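Local structure of probable thiol peroxidase (Aquifex aeolicus, 2YZH) at residues Leu58-Pro61 against Val62-Thr65; Ser86-Pro90 against Phe91-Arg95; Asp115-Tyr119 against Gly120-Gly124; Lys68-Asn71 against Glu72-Ala75. The protein probably reduces hydrogen peroxide and organic hydroperoxides to water and alcohols at a reactive cysteine, drawing on thioredoxin, and so protects the cell from oxidative stress. All blocks are in the same frame, centred on the assembly; numbering follows the deposited sequence.

Contact 1 of 4, residues Leu58-Pro61 against Val62-Thr65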
ATOM      1  N   LEU D  58     -12.929 -12.452  10.373  1.00 20.17           N
ATOM      2  CA  LEU D  58     -13.297 -13.600  11.187  1.00 20.89           C
ATOM      3  C   LEU D  58     -13.818 -13.162  12.553  1.00 22.63           C
ATOM      4  O   LEU D  58     -14.290 -13.985  13.335  1.00 24.84           O
ATOM      5  CB  LEU D  58     -12.094 -14.531  11.358  1.00 19.66           C
ATOM      6  CG  LEU D  58     -11.583 -15.196  10.076  1.00 21.26           C
ATOM      7  CD1 LEU D  58     -10.309 -15.974  10.370  1.00 22.97           C
ATOM      8  CD2 LEU D  58     -12.654 -16.123   9.516  1.00 21.17           C
ATOM      9  N   ASP D  59     -13.730 -11.868  12.849  1.00 22.34           N
ATOM     10  CA  ASP D  59     -14.217 -11.359  14.127  1.00 22.72           C
ATOM     11  C   ASP D  59     -15.651 -10.839  14.052  1.00 23.89           C
ATOM     12  O   ASP D  59     -16.091 -10.070  14.910  1.00 25.01           O
ATOM     13  CB  ASP D  59     -13.296 -10.264  14.666  1.00 22.71           C
ATOM     14  CG  ASP D  59     -12.094 -10.830  15.399  1.00 25.59           C
ATOM     15  OD1 ASP D  59     -12.259 -11.855  16.097  1.00 25.55           O
ATOM     16  OD2 ASP D  59     -10.993 -10.250  15.295  1.00 25.85           O
ATOM     17  N   THR D  60     -16.369 -11.253  13.014  1.00 23.87           N
ATOM     18  CA  THR D  60     -17.766 -10.870  12.845  1.00 24.62           C
ATOM     19  C   THR D  60     -18.558 -12.174  12.773  1.00 25.19           C
ATOM     20  O   THR D  60     -18.078 -13.170  12.226  1.00 25.24           O
ATOM     21  CB  THR D  60     -17.991 -10.036  11.559  1.00 24.44           C
ATOM     22  OG1 THR D  60     -17.667 -10.818  10.405  1.00 26.27           O
ATOM     23  CG2 THR D  60     -17.125  -8.787  11.581  1.00 24.96           C
ATOM     24  N   PRO D  61     -19.779 -12.187  13.335  1.00 25.11           N
ATOM     25  CA  PRO D  61     -20.657 -13.362  13.358  1.00 25.20           C
ATOM     26  C   PRO D  61     -20.848 -14.093  12.030  1.00 23.78           C
ATOM     27  O   PRO D  61     -20.721 -15.315  11.970  1.00 25.71           O
ATOM     28  CB  PRO D  61     -21.973 -12.796  13.893  1.00 25.57           C
ATOM     29  CG  PRO D  61     -21.514 -11.709  14.799  1.00 26.18           C
ATOM     30  CD  PRO D  61     -20.448 -11.035  13.964  1.00 24.94           C
ATOM     31  N   VAL D  62     -21.156 -13.355  10.971  1.00 23.11           N
ATOM     32  CA  VAL D  62     -21.380 -13.971   9.668  1.00 23.64           C
ATOM     33  C   VAL D  62     -20.159 -14.719   9.135  1.00 23.26           C
ATOM     34  O   VAL D  62     -20.276 -15.846   8.653  1.00 22.38           O
ATOM     35  CB  VAL D  62     -21.823 -12.925   8.624  1.00 24.61           C
ATOM     36  CG1 VAL D  62     -21.974 -13.577   7.253  1.00 25.25           C
ATOM     37  CG2 VAL D  62     -23.144 -12.303   9.058  1.00 25.87           C
ATOM     38  N   CYS D  63     -18.991 -14.096   9.222  1.00 22.67           N
ATOM     39  CA  CYS D  63     -17.773 -14.733   8.734  1.00 21.72           C
ATOM     40  C   CYS D  63     -17.412 -15.958   9.584  1.00 20.89           C
ATOM     41  O   CYS D  63     -16.904 -16.951   9.070  1.00 19.81           O
ATOM     42  CB  CYS D  63     -16.621 -13.722   8.727  1.00 22.26           C
ATOM     43  SG  CYS D  63     -16.939 -12.240   7.706  1.00 23.70           S
ATOM     44  N   GLU D  64     -17.673 -15.884  10.885  1.00 22.08           N
ATOM     45  CA  GLU D  64     -17.377 -17.004  11.772  1.00 22.86           C
ATOM     46  C   GLU D  64     -18.258 -18.190  11.398  1.00 22.77           C
ATOM     47  O   GLU D  64     -17.791 -19.327  11.330  1.00 23.25           O
ATOM     48  CB  GLU D  64     -17.615 -16.610  13.231  1.00 25.74           C
ATOM     49  CG  GLU D  64     -16.593 -15.625  13.766  1.00 29.39           C
ATOM     50  CD  GLU D  64     -16.865 -15.211  15.200  1.00 33.68           C
ATOM     51  OE1 GLU D  64     -16.042 -14.459  15.768  1.00 34.60           O
ATOM     52  OE2 GLU D  64     -17.899 -15.633  15.758  1.00 35.02           O
ATOM     53  N   THR D  65     -19.534 -17.911  11.148  1.00 22.45           N
ATOM     54  CA  THR D  65     -20.497 -18.936  10.763  1.00 21.22           C
ATOM     55  C   THR D  65     -20.118 -19.566   9.428  1.00 21.61           C
ATOM     56  O   THR D  65     -20.184 -20.790   9.260  1.00 21.79           O
ATOM     57  CB  THR D  65     -21.918 -18.335  10.643  1.00 23.24           C
ATOM     58  OG1 THR D  65     -22.381 -17.954  11.944  1.00 24.22           O
ATOM     59  CG2 THR D  65     -22.880 -19.340  10.034  1.00 21.49           C
TER
HETATM   60  O   HOH W   1     -21.009 -16.415  14.522  1.00 44.92           O
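The peroxiredoxin PxxxTxxC signature, here running from Pro56 through Thr60 to Cys63, forms the N-terminal end of helix 61-73, with Thr60 at the N-cap and Cys63 in the first turn. Thr60 OG1 lies 3.1 Å from Cys63 SG, the predicted sulfenic-acid site. It reaches that place with the hydroxyl set between the backbone N and the carbonyl carbon (chi1 63°). That hydroxyl is bonded to Ser57 O, which probably fixes its rotation beside the sulfur. The first turn closes when Glu64 N donates to Thr60 O at 3.1 Å. Proline suits the next place because the first turn asks no N-H of it. Pro61 O accepts from Thr65 N and, at 3.1 Å, from Thr65 OG1, which reach it from opposite faces of its plane. A water also donates to Pro61 O at 2.8 Å and makes a weak bond to Glu64 OE2. Were Glu64 shortened to an alanine, this water would probably lose its second, weak anchor, and the packing on Phe96 and Phe100 would be reduced. Asp59 is paired with Arg95 of the second subunit. A threonine hydroxyl engaged by the loop and lying next to the sulfur is consistent with the predicted role of Cys63.

Contact 2 of 4, residues Ser86-Pro90 against Phe91-Arg95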
ATOM      1  N   SER D  86      -8.629 -13.170   4.834  1.00 13.27           N
ATOM      2  CA  SER D  86      -9.194 -11.888   5.250  1.00 13.76           C
ATOM      3  C   SER D  86      -8.067 -10.925   5.588  1.00 14.19           C
ATOM      4  O   SER D  86      -6.886 -11.295   5.569  1.00 16.33           O
ATOM      5  CB  SER D  86     -10.076 -12.060   6.485  1.00 12.75           C
ATOM      6  OG  SER D  86      -9.271 -12.192   7.644  1.00 13.79           O
ATOM      7  N   MET D  87      -8.430  -9.688   5.908  1.00 12.60           N
ATOM      8  CA  MET D  87      -7.438  -8.689   6.263  1.00 13.22           C
ATOM      9  C   MET D  87      -7.155  -8.698   7.765  1.00 12.59           C
ATOM     10  O   MET D  87      -6.432  -7.842   8.257  1.00 13.31           O
ATOM     11  CB  MET D  87      -7.901  -7.292   5.832  1.00 16.20           C
ATOM     12  CG  MET D  87      -7.997  -7.103   4.322  1.00 15.63           C
ATOM     13  SD  MET D  87      -6.443  -7.489   3.485  1.00 19.55           S
ATOM     14  CE  MET D  87      -5.573  -5.931   3.599  1.00 18.47           C
ATOM     15  N   ASP D  88      -7.732  -9.653   8.489  1.00 13.88           N
ATOM     16  CA  ASP D  88      -7.496  -9.762   9.935  1.00 14.67           C
ATOM     17  C   ASP D  88      -6.012 -10.027  10.132  1.00 15.54           C
ATOM     18  O   ASP D  88      -5.403 -10.698   9.304  1.00 15.70           O
ATOM     19  CB  ASP D  88      -8.230 -10.968  10.534  1.00 16.80           C
ATOM     20  CG  ASP D  88      -9.735 -10.850  10.459  1.00 16.81           C
ATOM     21  OD1 ASP D  88     -10.283  -9.879  11.014  1.00 16.88           O
ATOM     22  OD2 ASP D  88     -10.365 -11.739   9.853  1.00 19.78           O
ATOM     23  N   LEU D  89      -5.424  -9.515  11.210  1.00 16.05           N
ATOM     24  CA  LEU D  89      -4.015  -9.805  11.463  1.00 15.92           C
ATOM     25  C   LEU D  89      -3.975 -11.260  11.900  1.00 15.93           C
ATOM     26  O   LEU D  89      -4.973 -11.793  12.391  1.00 16.82           O
ATOM     27  CB  LEU D  89      -3.443  -8.945  12.596  1.00 15.89           C
ATOM     28  CG  LEU D  89      -3.163  -7.466  12.354  1.00 17.26           C
ATOM     29  CD1 LEU D  89      -2.413  -6.918  13.561  1.00 17.68           C
ATOM     30  CD2 LEU D  89      -2.323  -7.280  11.082  1.00 17.48           C
ATOM     31  N   PRO D  90      -2.826 -11.925  11.722  1.00 15.24           N
ATOM     32  CA  PRO D  90      -2.678 -13.330  12.111  1.00 16.04           C
ATOM     33  C   PRO D  90      -3.039 -13.573  13.584  1.00 17.05           C
ATOM     34  O   PRO D  90      -3.545 -14.634  13.938  1.00 17.31           O
ATOM     35  CB  PRO D  90      -1.200 -13.609  11.829  1.00 16.15           C
ATOM     36  CG  PRO D  90      -0.916 -12.715  10.653  1.00 16.14           C
ATOM     37  CD  PRO D  90      -1.605 -11.429  11.057  1.00 15.15           C
ATOM     38  N   PHE D  91      -2.788 -12.583  14.434  1.00 17.78           N
ATOM     39  CA  PHE D  91      -3.071 -12.727  15.862  1.00 19.35           C
ATOM     40  C   PHE D  91      -4.548 -12.949  16.154  1.00 19.06           C
ATOM     41  O   PHE D  91      -4.896 -13.687  17.071  1.00 19.57           O
ATOM     42  CB  PHE D  91      -2.555 -11.504  16.612  1.00 18.38           C
ATOM     43  CG  PHE D  91      -1.130 -11.176  16.294  1.00 22.30           C
ATOM     44  CD1 PHE D  91      -0.105 -12.038  16.670  1.00 23.40           C
ATOM     45  CD2 PHE D  91      -0.814 -10.032  15.570  1.00 21.92           C
ATOM     46  CE1 PHE D  91       1.217 -11.766  16.325  1.00 24.04           C
ATOM     47  CE2 PHE D  91       0.502  -9.752  15.220  1.00 23.83           C
ATOM     48  CZ  PHE D  91       1.519 -10.622  15.598  1.00 24.76           C
ATOM     49  N   ALA D  92      -5.414 -12.318  15.370  1.00 19.43           N
ATOM     50  CA  ALA D  92      -6.853 -12.478  15.552  1.00 18.59           C
ATOM     51  C   ALA D  92      -7.294 -13.808  14.953  1.00 18.67           C
ATOM     52  O   ALA D  92      -8.171 -14.479  15.492  1.00 17.24           O
ATOM     53  CB  ALA D  92      -7.599 -11.330  14.889  1.00 20.03           C
ATOM     54  N   GLN D  93      -6.680 -14.190  13.834  1.00 18.53           N
ATOM     55  CA  GLN D  93      -7.024 -15.447  13.186  1.00 19.44           C
ATOM     56  C   GLN D  93      -6.636 -16.625  14.068  1.00 19.67           C
ATOM     57  O   GLN D  93      -7.328 -17.643  14.100  1.00 20.94           O
ATOM     58  CB  GLN D  93      -6.327 -15.574  11.826  1.00 18.93           C
ATOM     59  CG  GLN D  93      -6.686 -14.480  10.823  1.00 19.11           C
ATOM     60  CD  GLN D  93      -6.475 -14.924   9.387  1.00 20.89           C
ATOM     61  OE1 GLN D  93      -5.516 -15.638   9.084  1.00 19.05           O
ATOM     62  NE2 GLN D  93      -7.366 -14.498   8.493  1.00 17.20           N
ATOM     63  N   LYS D  94      -5.529 -16.485  14.789  1.00 20.85           N
ATOM     64  CA  LYS D  94      -5.080 -17.560  15.665  1.00 24.36           C
ATOM     65  C   LYS D  94      -6.091 -17.763  16.792  1.00 24.06           C
ATOM     66  O   LYS D  94      -6.481 -18.890  17.094  1.00 24.88           O
ATOM     67  CB  LYS D  94      -3.706 -17.232  16.254  1.00 25.57           C
ATOM     68  CG  LYS D  94      -3.061 -18.395  16.996  1.00 29.77           C
ATOM     69  CD  LYS D  94      -1.691 -18.015  17.539  1.00 32.80           C
ATOM     70  CE  LYS D  94      -0.972 -19.222  18.118  1.00 36.56           C
ATOM     71  NZ  LYS D  94      -0.752 -20.276  17.081  1.00 39.06           N
ATOM     72  N   ARG D  95      -6.520 -16.663  17.402  1.00 25.11           N
ATOM     73  CA  ARG D  95      -7.486 -16.717  18.494  1.00 26.87           C
ATOM     74  C   ARG D  95      -8.788 -17.341  17.998  1.00 27.34           C
ATOM     75  O   ARG D  95      -9.440 -18.099  18.721  1.00 26.39           O
ATOM     76  CB  ARG D  95      -7.750 -15.306  19.019  1.00 28.52           C
ATOM     77  CG  ARG D  95      -6.472 -14.519  19.266  1.00 35.71           C
ATOM     78  CD  ARG D  95      -6.049 -14.506  20.727  1.00 39.50           C
ATOM     79  NE  ARG D  95      -6.551 -13.311  21.401  1.00 44.20           N
ATOM     80  CZ  ARG D  95      -6.167 -12.916  22.609  1.00 45.58           C
ATOM     81  NH1 ARG D  95      -5.272 -13.620  23.288  1.00 47.37           N
ATOM     82  NH2 ARG D  95      -6.673 -11.807  23.132  1.00 47.37           N
TER
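Phe91 opens the helical side of this contact by leaning on Leu89: its CD2 meets Leu89 CD1 at 4.0 Å, the methyl coming in at the ring edge and near its plane. The ring also packs on Ser57 of the second subunit, so a large flat side chain serves the turn and the interface alike. Ala92 follows, small enough to sit against Asp59 of its own chain and of the second subunit. Its N and Gln93 N, the latter at 3.3 Å, both donate to Leu89 O, so the N-cap carbonyl holds two donors. The Gln93 side chain, extended beyond CG, runs back along the loop. Its CG rests on Asp88 CB at 3.8 Å, and NE2 makes weak bonds to Ser86 OG, at 3.1 Å, and to Ala108 O. That hydroxyl also accepts from Asp88 N at 3.1 Å, an ST turn, and donates to Asp88 OD2 at 2.5 Å, meeting it from above the carboxylate plane. Asp88 OD2 takes Leu58 N as well, and OD1 is bonded to Ser57 OG, tying this loop to the active-site loop. Lys94 N closes the next turn on Pro90 O at 2.8 Å. Arg95 carries a salt bridge to Glu64 of the second subunit. A proline-started helix after a short loop is how strand 80-86 passes into helix 90-100 in this thioredoxin-like fold, here along the subunit interface.

Contact 3 of 4, residues Asp115-Tyr119 against Gly120-Gly124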
ATOM      1  N   ASP D 115      -2.654  -8.909  -1.555  1.00 10.14           N
ATOM      2  CA  ASP D 115      -2.651  -9.490  -2.892  1.00  9.41           C
ATOM      3  C   ASP D 115      -4.042  -9.847  -3.393  1.00  9.33           C
ATOM      4  O   ASP D 115      -4.242  -9.977  -4.595  1.00  9.87           O
ATOM      5  CB  ASP D 115      -1.773 -10.746  -2.940  1.00 10.70           C
ATOM      6  CG  ASP D 115      -0.298 -10.418  -3.109  1.00 12.87           C
ATOM      7  OD1 ASP D 115       0.012  -9.474  -3.865  1.00  9.94           O
ATOM      8  OD2 ASP D 115       0.546 -11.111  -2.505  1.00 13.11           O
ATOM      9  N   MET D 116      -5.010 -10.006  -2.492  1.00  9.68           N
ATOM     10  CA  MET D 116      -6.343 -10.367  -2.952  1.00 10.94           C
ATOM     11  C   MET D 116      -6.990  -9.265  -3.788  1.00 11.30           C
ATOM     12  O   MET D 116      -8.060  -9.464  -4.361  1.00 10.54           O
ATOM     13  CB  MET D 116      -7.238 -10.775  -1.775  1.00 11.42           C
ATOM     14  CG  MET D 116      -6.788 -12.079  -1.108  1.00  9.42           C
ATOM     15  SD  MET D 116      -6.426 -13.427  -2.298  1.00 13.77           S
ATOM     16  CE  MET D 116      -8.085 -13.900  -2.838  1.00 12.84           C
ATOM     17  N   GLU D 117      -6.347  -8.101  -3.858  1.00 10.68           N
ATOM     18  CA  GLU D 117      -6.864  -7.024  -4.699  1.00 10.34           C
ATOM     19  C   GLU D 117      -6.823  -7.567  -6.129  1.00 12.21           C
ATOM     20  O   GLU D 117      -7.619  -7.172  -6.992  1.00 10.45           O
ATOM     21  CB  GLU D 117      -5.964  -5.778  -4.629  1.00 12.67           C
ATOM     22  CG  GLU D 117      -6.441  -4.637  -5.539  1.00 13.42           C
ATOM     23  CD  GLU D 117      -5.465  -3.472  -5.615  1.00 18.23           C
ATOM     24  OE1 GLU D 117      -4.815  -3.164  -4.594  1.00 19.28           O
ATOM     25  OE2 GLU D 117      -5.360  -2.850  -6.696  1.00 20.01           O
ATOM     26  N   LYS D 118      -5.884  -8.481  -6.374  1.00  8.99           N
ATOM     27  CA  LYS D 118      -5.720  -9.068  -7.702  1.00 10.18           C
ATOM     28  C   LYS D 118      -6.876  -9.982  -8.089  1.00 10.83           C
ATOM     29  O   LYS D 118      -6.980 -10.402  -9.244  1.00 10.77           O
ATOM     30  CB  LYS D 118      -4.391  -9.833  -7.781  1.00 10.93           C
ATOM     31  CG  LYS D 118      -3.172  -8.918  -7.684  1.00 11.01           C
ATOM     32  CD  LYS D 118      -1.897  -9.702  -7.427  1.00 11.23           C
ATOM     33  CE  LYS D 118      -0.718  -8.754  -7.246  1.00 12.00           C
ATOM     34  NZ  LYS D 118       0.475  -9.459  -6.704  1.00  9.68           N
ATOM     35  N   TYR D 119      -7.744 -10.279  -7.128  1.00  9.55           N
ATOM     36  CA  TYR D 119      -8.900 -11.129  -7.379  1.00 10.97           C
ATOM     37  C   TYR D 119     -10.173 -10.304  -7.530  1.00 12.43           C
ATOM     38  O   TYR D 119     -11.266 -10.852  -7.677  1.00 12.37           O
ATOM     39  CB  TYR D 119      -9.072 -12.158  -6.253  1.00  9.34           C
ATOM     40  CG  TYR D 119      -8.197 -13.392  -6.407  1.00 11.60           C
ATOM     41  CD1 TYR D 119      -6.823 -13.334  -6.189  1.00 10.74           C
ATOM     42  CD2 TYR D 119      -8.752 -14.617  -6.784  1.00 12.18           C
ATOM     43  CE1 TYR D 119      -6.019 -14.470  -6.343  1.00 12.18           C
ATOM     44  CE2 TYR D 119      -7.959 -15.752  -6.941  1.00 13.73           C
ATOM     45  CZ  TYR D 119      -6.595 -15.672  -6.719  1.00 11.88           C
ATOM     46  OH  TYR D 119      -5.813 -16.797  -6.885  1.00 13.82           O
ATOM     47  N   GLY D 120     -10.024  -8.982  -7.485  1.00 11.43           N
ATOM     48  CA  GLY D 120     -11.168  -8.102  -7.640  1.00 12.55           C
ATOM     49  C   GLY D 120     -12.151  -8.078  -6.483  1.00 12.41           C
ATOM     50  O   GLY D 120     -13.315  -7.723  -6.674  1.00 11.64           O
ATOM     51  N   VAL D 121     -11.696  -8.435  -5.285  1.00 10.74           N
ATOM     52  CA  VAL D 121     -12.584  -8.443  -4.130  1.00 10.98           C
ATOM     53  C   VAL D 121     -12.255  -7.397  -3.066  1.00 10.64           C
ATOM     54  O   VAL D 121     -12.844  -7.401  -1.988  1.00 11.69           O
ATOM     55  CB  VAL D 121     -12.650  -9.855  -3.488  1.00 13.85           C
ATOM     56  CG1 VAL D 121     -13.278 -10.836  -4.473  1.00 15.41           C
ATOM     57  CG2 VAL D 121     -11.263 -10.329  -3.096  1.00 12.27           C
ATOM     58  N   LEU D 122     -11.327  -6.491  -3.363  1.00 10.86           N
ATOM     59  CA  LEU D 122     -10.995  -5.436  -2.406  1.00 10.09           C
ATOM     60  C   LEU D 122     -12.084  -4.366  -2.500  1.00 10.58           C
ATOM     61  O   LEU D 122     -12.344  -3.836  -3.584  1.00 11.31           O
ATOM     62  CB  LEU D 122      -9.638  -4.806  -2.737  1.00 11.71           C
ATOM     63  CG  LEU D 122      -9.210  -3.682  -1.790  1.00 13.04           C
ATOM     64  CD1 LEU D 122      -8.982  -4.250  -0.394  1.00 11.14           C
ATOM     65  CD2 LEU D 122      -7.942  -3.017  -2.316  1.00 13.30           C
ATOM     66  N   ILE D 123     -12.720  -4.054  -1.372  1.00 10.28           N
ATOM     67  CA  ILE D 123     -13.782  -3.050  -1.344  1.00 11.20           C
ATOM     68  C   ILE D 123     -13.171  -1.661  -1.513  1.00 11.41           C
ATOM     69  O   ILE D 123     -12.247  -1.290  -0.792  1.00 11.51           O
ATOM     70  CB  ILE D 123     -14.589  -3.155  -0.020  1.00 10.15           C
ATOM     71  CG1 ILE D 123     -15.283  -4.519   0.029  1.00 10.11           C
ATOM     72  CG2 ILE D 123     -15.642  -2.048   0.072  1.00  8.09           C
ATOM     73  CD1 ILE D 123     -15.859  -4.889   1.387  1.00 10.69           C
ATOM     74  N   GLY D 124     -13.690  -0.910  -2.484  1.00 12.74           N
ATOM     75  CA  GLY D 124     -13.168   0.414  -2.780  1.00 13.03           C
ATOM     76  C   GLY D 124     -13.907   1.623  -2.229  1.00 13.65           C
ATOM     77  O   GLY D 124     -13.481   2.756  -2.456  1.00 12.47           O
TER
HETATM   78  O   HOH W   2      -9.824  -5.942  -5.833  1.00 12.27           O
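Glu117 and Leu122 lie obliquely across one another, the methyl CD2 of the leucine resting 3.9 Å from Glu117 CG. Glu117 stretches out with its CG anti to the backbone N (chi1 178°), which lays its aliphatic part beside the leucine and carries the carboxylate on to Lys129 of the fourth subunit. A long acid suits such a place, greasy along its stem and charged at its end. Val121 has CG1 beside its backbone N (chi1 -65°) and CG2 between that N and the carbonyl carbon, which brings CG2 to 3.6 Å from Met116 O. The same methyl lies 4.3 Å from both Met116 CB and Tyr119 CB, so a branched side chain lets one methyl meet both residues. Met116 in turn curls its bent chain so that CE covers one face of the Tyr119 ring, 3.5 Å above the plane and displaced toward the rim. Tyr119 OH is bonded to Pro28 O. The backbone turns at Gly120, where a CB would lie too close to Tyr119 O; phi of 71° is in any case easiest for glycine. Gly120 N donates to Glu117 O at 3.1 Å, and a water joins that oxygen to Leu122 N. Lys118 NZ bridges Asp115 OD1 at 2.9 Å, and it also pairs with Asp115 of the third subunit. The whole turn lies in the connection from strand 106-109 to strand 135-139: Met116 and Tyr119 pack on Ile52 of strand 49-54, Met116 also on Ala30 of strand 30-34, Val121 on Ala135 and Phe137 of strand 135-139, and Tyr119 stacks edge-to-face with Phe137.

Contact 4 of 4, residues Lys68-Asn71 against Glu72-Ala75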
ATOM      1  N   LYS D  68     -16.999 -21.826   9.924  1.00 22.33           N
ATOM      2  CA  LYS D  68     -17.298 -23.072  10.624  1.00 24.26           C
ATOM      3  C   LYS D  68     -18.015 -24.036   9.690  1.00 24.51           C
ATOM      4  O   LYS D  68     -17.745 -25.235   9.696  1.00 23.41           O
ATOM      5  CB  LYS D  68     -18.180 -22.820  11.853  1.00 27.64           C
ATOM      6  CG  LYS D  68     -17.465 -22.153  13.010  1.00 32.58           C
ATOM      7  CD  LYS D  68     -16.180 -22.896  13.371  1.00 37.68           C
ATOM      8  CE  LYS D  68     -16.428 -24.297  13.923  1.00 39.56           C
ATOM      9  NZ  LYS D  68     -16.842 -24.283  15.360  1.00 41.21           N
ATOM     10  N   LYS D  69     -18.924 -23.500   8.879  1.00 24.63           N
ATOM     11  CA  LYS D  69     -19.694 -24.313   7.949  1.00 26.51           C
ATOM     12  C   LYS D  69     -18.804 -24.940   6.877  1.00 26.17           C
ATOM     13  O   LYS D  69     -18.973 -26.109   6.527  1.00 25.57           O
ATOM     14  CB  LYS D  69     -20.802 -23.466   7.309  1.00 29.13           C
ATOM     15  CG  LYS D  69     -21.940 -24.286   6.709  1.00 35.14           C
ATOM     16  CD  LYS D  69     -23.186 -23.435   6.453  1.00 37.03           C
ATOM     17  CE  LYS D  69     -23.718 -22.801   7.740  1.00 39.54           C
ATOM     18  NZ  LYS D  69     -24.930 -21.952   7.512  1.00 38.84           N
ATOM     19  N   PHE D  70     -17.854 -24.172   6.353  1.00 23.84           N
ATOM     20  CA  PHE D  70     -16.951 -24.715   5.343  1.00 23.16           C
ATOM     21  C   PHE D  70     -16.004 -25.731   5.973  1.00 21.73           C
ATOM     22  O   PHE D  70     -15.635 -26.717   5.341  1.00 21.88           O
ATOM     23  CB  PHE D  70     -16.151 -23.598   4.668  1.00 23.24           C
ATOM     24  CG  PHE D  70     -16.809 -23.051   3.431  1.00 22.30           C
ATOM     25  CD1 PHE D  70     -17.073 -23.884   2.348  1.00 21.98           C
ATOM     26  CD2 PHE D  70     -17.173 -21.712   3.350  1.00 21.52           C
ATOM     27  CE1 PHE D  70     -17.692 -23.392   1.200  1.00 21.63           C
ATOM     28  CE2 PHE D  70     -17.790 -21.211   2.209  1.00 20.22           C
ATOM     29  CZ  PHE D  70     -18.051 -22.053   1.131  1.00 21.24           C
ATOM     30  N   ASN D  71     -15.614 -25.489   7.220  1.00 21.97           N
ATOM     31  CA  ASN D  71     -14.724 -26.409   7.922  1.00 24.29           C
ATOM     32  C   ASN D  71     -15.416 -27.766   8.056  1.00 25.73           C
ATOM     33  O   ASN D  71     -14.788 -28.819   7.918  1.00 26.29           O
ATOM     34  CB  ASN D  71     -14.379 -25.859   9.309  1.00 24.39           C
ATOM     35  CG  ASN D  71     -13.366 -26.723  10.044  1.00 25.18           C
ATOM     36  OD1 ASN D  71     -12.219 -26.859   9.610  1.00 20.78           O
ATOM     37  ND2 ASN D  71     -13.788 -27.319  11.158  1.00 24.17           N
ATOM     38  N   GLU D  72     -16.720 -27.730   8.310  1.00 27.36           N
ATOM     39  CA  GLU D  72     -17.523 -28.941   8.463  1.00 27.83           C
ATOM     40  C   GLU D  72     -17.675 -29.747   7.178  1.00 27.79           C
ATOM     41  O   GLU D  72     -17.356 -30.936   7.141  1.00 25.88           O
ATOM     42  CB  GLU D  72     -18.920 -28.585   8.968  1.00 29.92           C
ATOM     43  CG  GLU D  72     -18.993 -28.162  10.417  1.00 35.27           C
ATOM     44  CD  GLU D  72     -20.358 -27.611  10.779  1.00 38.23           C
ATOM     45  OE1 GLU D  72     -21.372 -28.249  10.420  1.00 39.43           O
ATOM     46  OE2 GLU D  72     -20.418 -26.544  11.428  1.00 41.22           O
ATOM     47  N   ILE D  73     -18.171 -29.096   6.129  1.00 27.70           N
ATOM     48  CA  ILE D  73     -18.414 -29.756   4.850  1.00 29.95           C
ATOM     49  C   ILE D  73     -17.190 -30.189   4.049  1.00 30.82           C
ATOM     50  O   ILE D  73     -17.307 -31.010   3.137  1.00 30.27           O
ATOM     51  CB  ILE D  73     -19.310 -28.885   3.941  1.00 32.06           C
ATOM     52  CG1 ILE D  73     -18.644 -27.534   3.681  1.00 33.19           C
ATOM     53  CG2 ILE D  73     -20.673 -28.687   4.594  1.00 32.87           C
ATOM     54  CD1 ILE D  73     -19.483 -26.597   2.829  1.00 33.25           C
ATOM     55  N   MET D  74     -16.022 -29.644   4.375  1.00 30.45           N
ATOM     56  CA  MET D  74     -14.803 -30.019   3.663  1.00 31.27           C
ATOM     57  C   MET D  74     -14.016 -31.049   4.473  1.00 30.67           C
ATOM     58  O   MET D  74     -12.954 -31.500   4.050  1.00 31.38           O
ATOM     59  CB  MET D  74     -13.919 -28.792   3.416  1.00 32.37           C
ATOM     60  CG  MET D  74     -14.551 -27.690   2.579  1.00 33.83           C
ATOM     61  SD  MET D  74     -15.075 -28.216   0.939  1.00 39.17           S
ATOM     62  CE  MET D  74     -13.529 -28.264   0.058  1.00 38.66           C
ATOM     63  N   ALA D  75     -14.546 -31.417   5.635  1.00 29.56           N
ATOM     64  CA  ALA D  75     -13.887 -32.380   6.516  1.00 28.84           C
ATOM     65  C   ALA D  75     -13.479 -33.679   5.821  1.00 28.24           C
ATOM     66  O   ALA D  75     -14.303 -34.354   5.208  1.00 26.60           O
ATOM     67  CB  ALA D  75     -14.792 -32.697   7.705  1.00 28.58           C
TER
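Ile73 sets CG1 between its own backbone N and carbonyl carbon (chi1 59°), while Phe70 swings its ring to a chi1 of -91°, and these two turns bring the side chains together. Ile73 CD1 comes within 3.7 Å of Phe70 CD1, the two side chains lying aslant. The same rotation presses Ile73 CG1 against Lys69 O at 3.2 Å, a tight fit. Both residues face helix 160-170: Phe70 meets Tyr160 edge-to-face and touches Val163, and Ile73 reaches Tyr160 and Val164, so apolar side chains are apt here. With only the methyl of an alanine at Ile73, a gap would probably open beside the Phe70 ring and the packing on Tyr160 and Val164 would thin. Residues 68-73 are the last part of helix 61-73, with Met74 and Ala75 leading off it; this is the helix of the beta-alpha-beta unit formed with strands 49-54 and 80-86. Its closing turns are made by Glu72 N on Lys68 O, Ile73 N on Lys69 O at 3.1 Å and almost straight (175°), and Met74 N on Phe70 O at 3.1 Å. Met74 packs on Val80 and Val82 of strand 80-86. Asn71 is buried, and its amide oxygen is satisfied by Asn104 N. Lys69 pairs with Glu157.

Contacts 1 and 2 form the active-site side of the group, their centres 12 Å apart. They are joined by a hydrogen bond from Leu58 N to Asp88 OD2 at 2.7 Å, and Asp59 OD2 lies 3.6 Å from Ala92 CB; both also touch the second subunit. The Asp88 side chain is about 7 Å from that of Cys63, so contact 2 lies close to the predicted active-site cysteine of contact 1. Contact 4 continues the helix that contact 1 begins, their centres 14 Å apart, and its Lys68 side chain is about 9 Å from that of Cys63. Contact 3 is remote, its centre about 24 Å from that of contact 4 across the chain's middle, and meets other subunits.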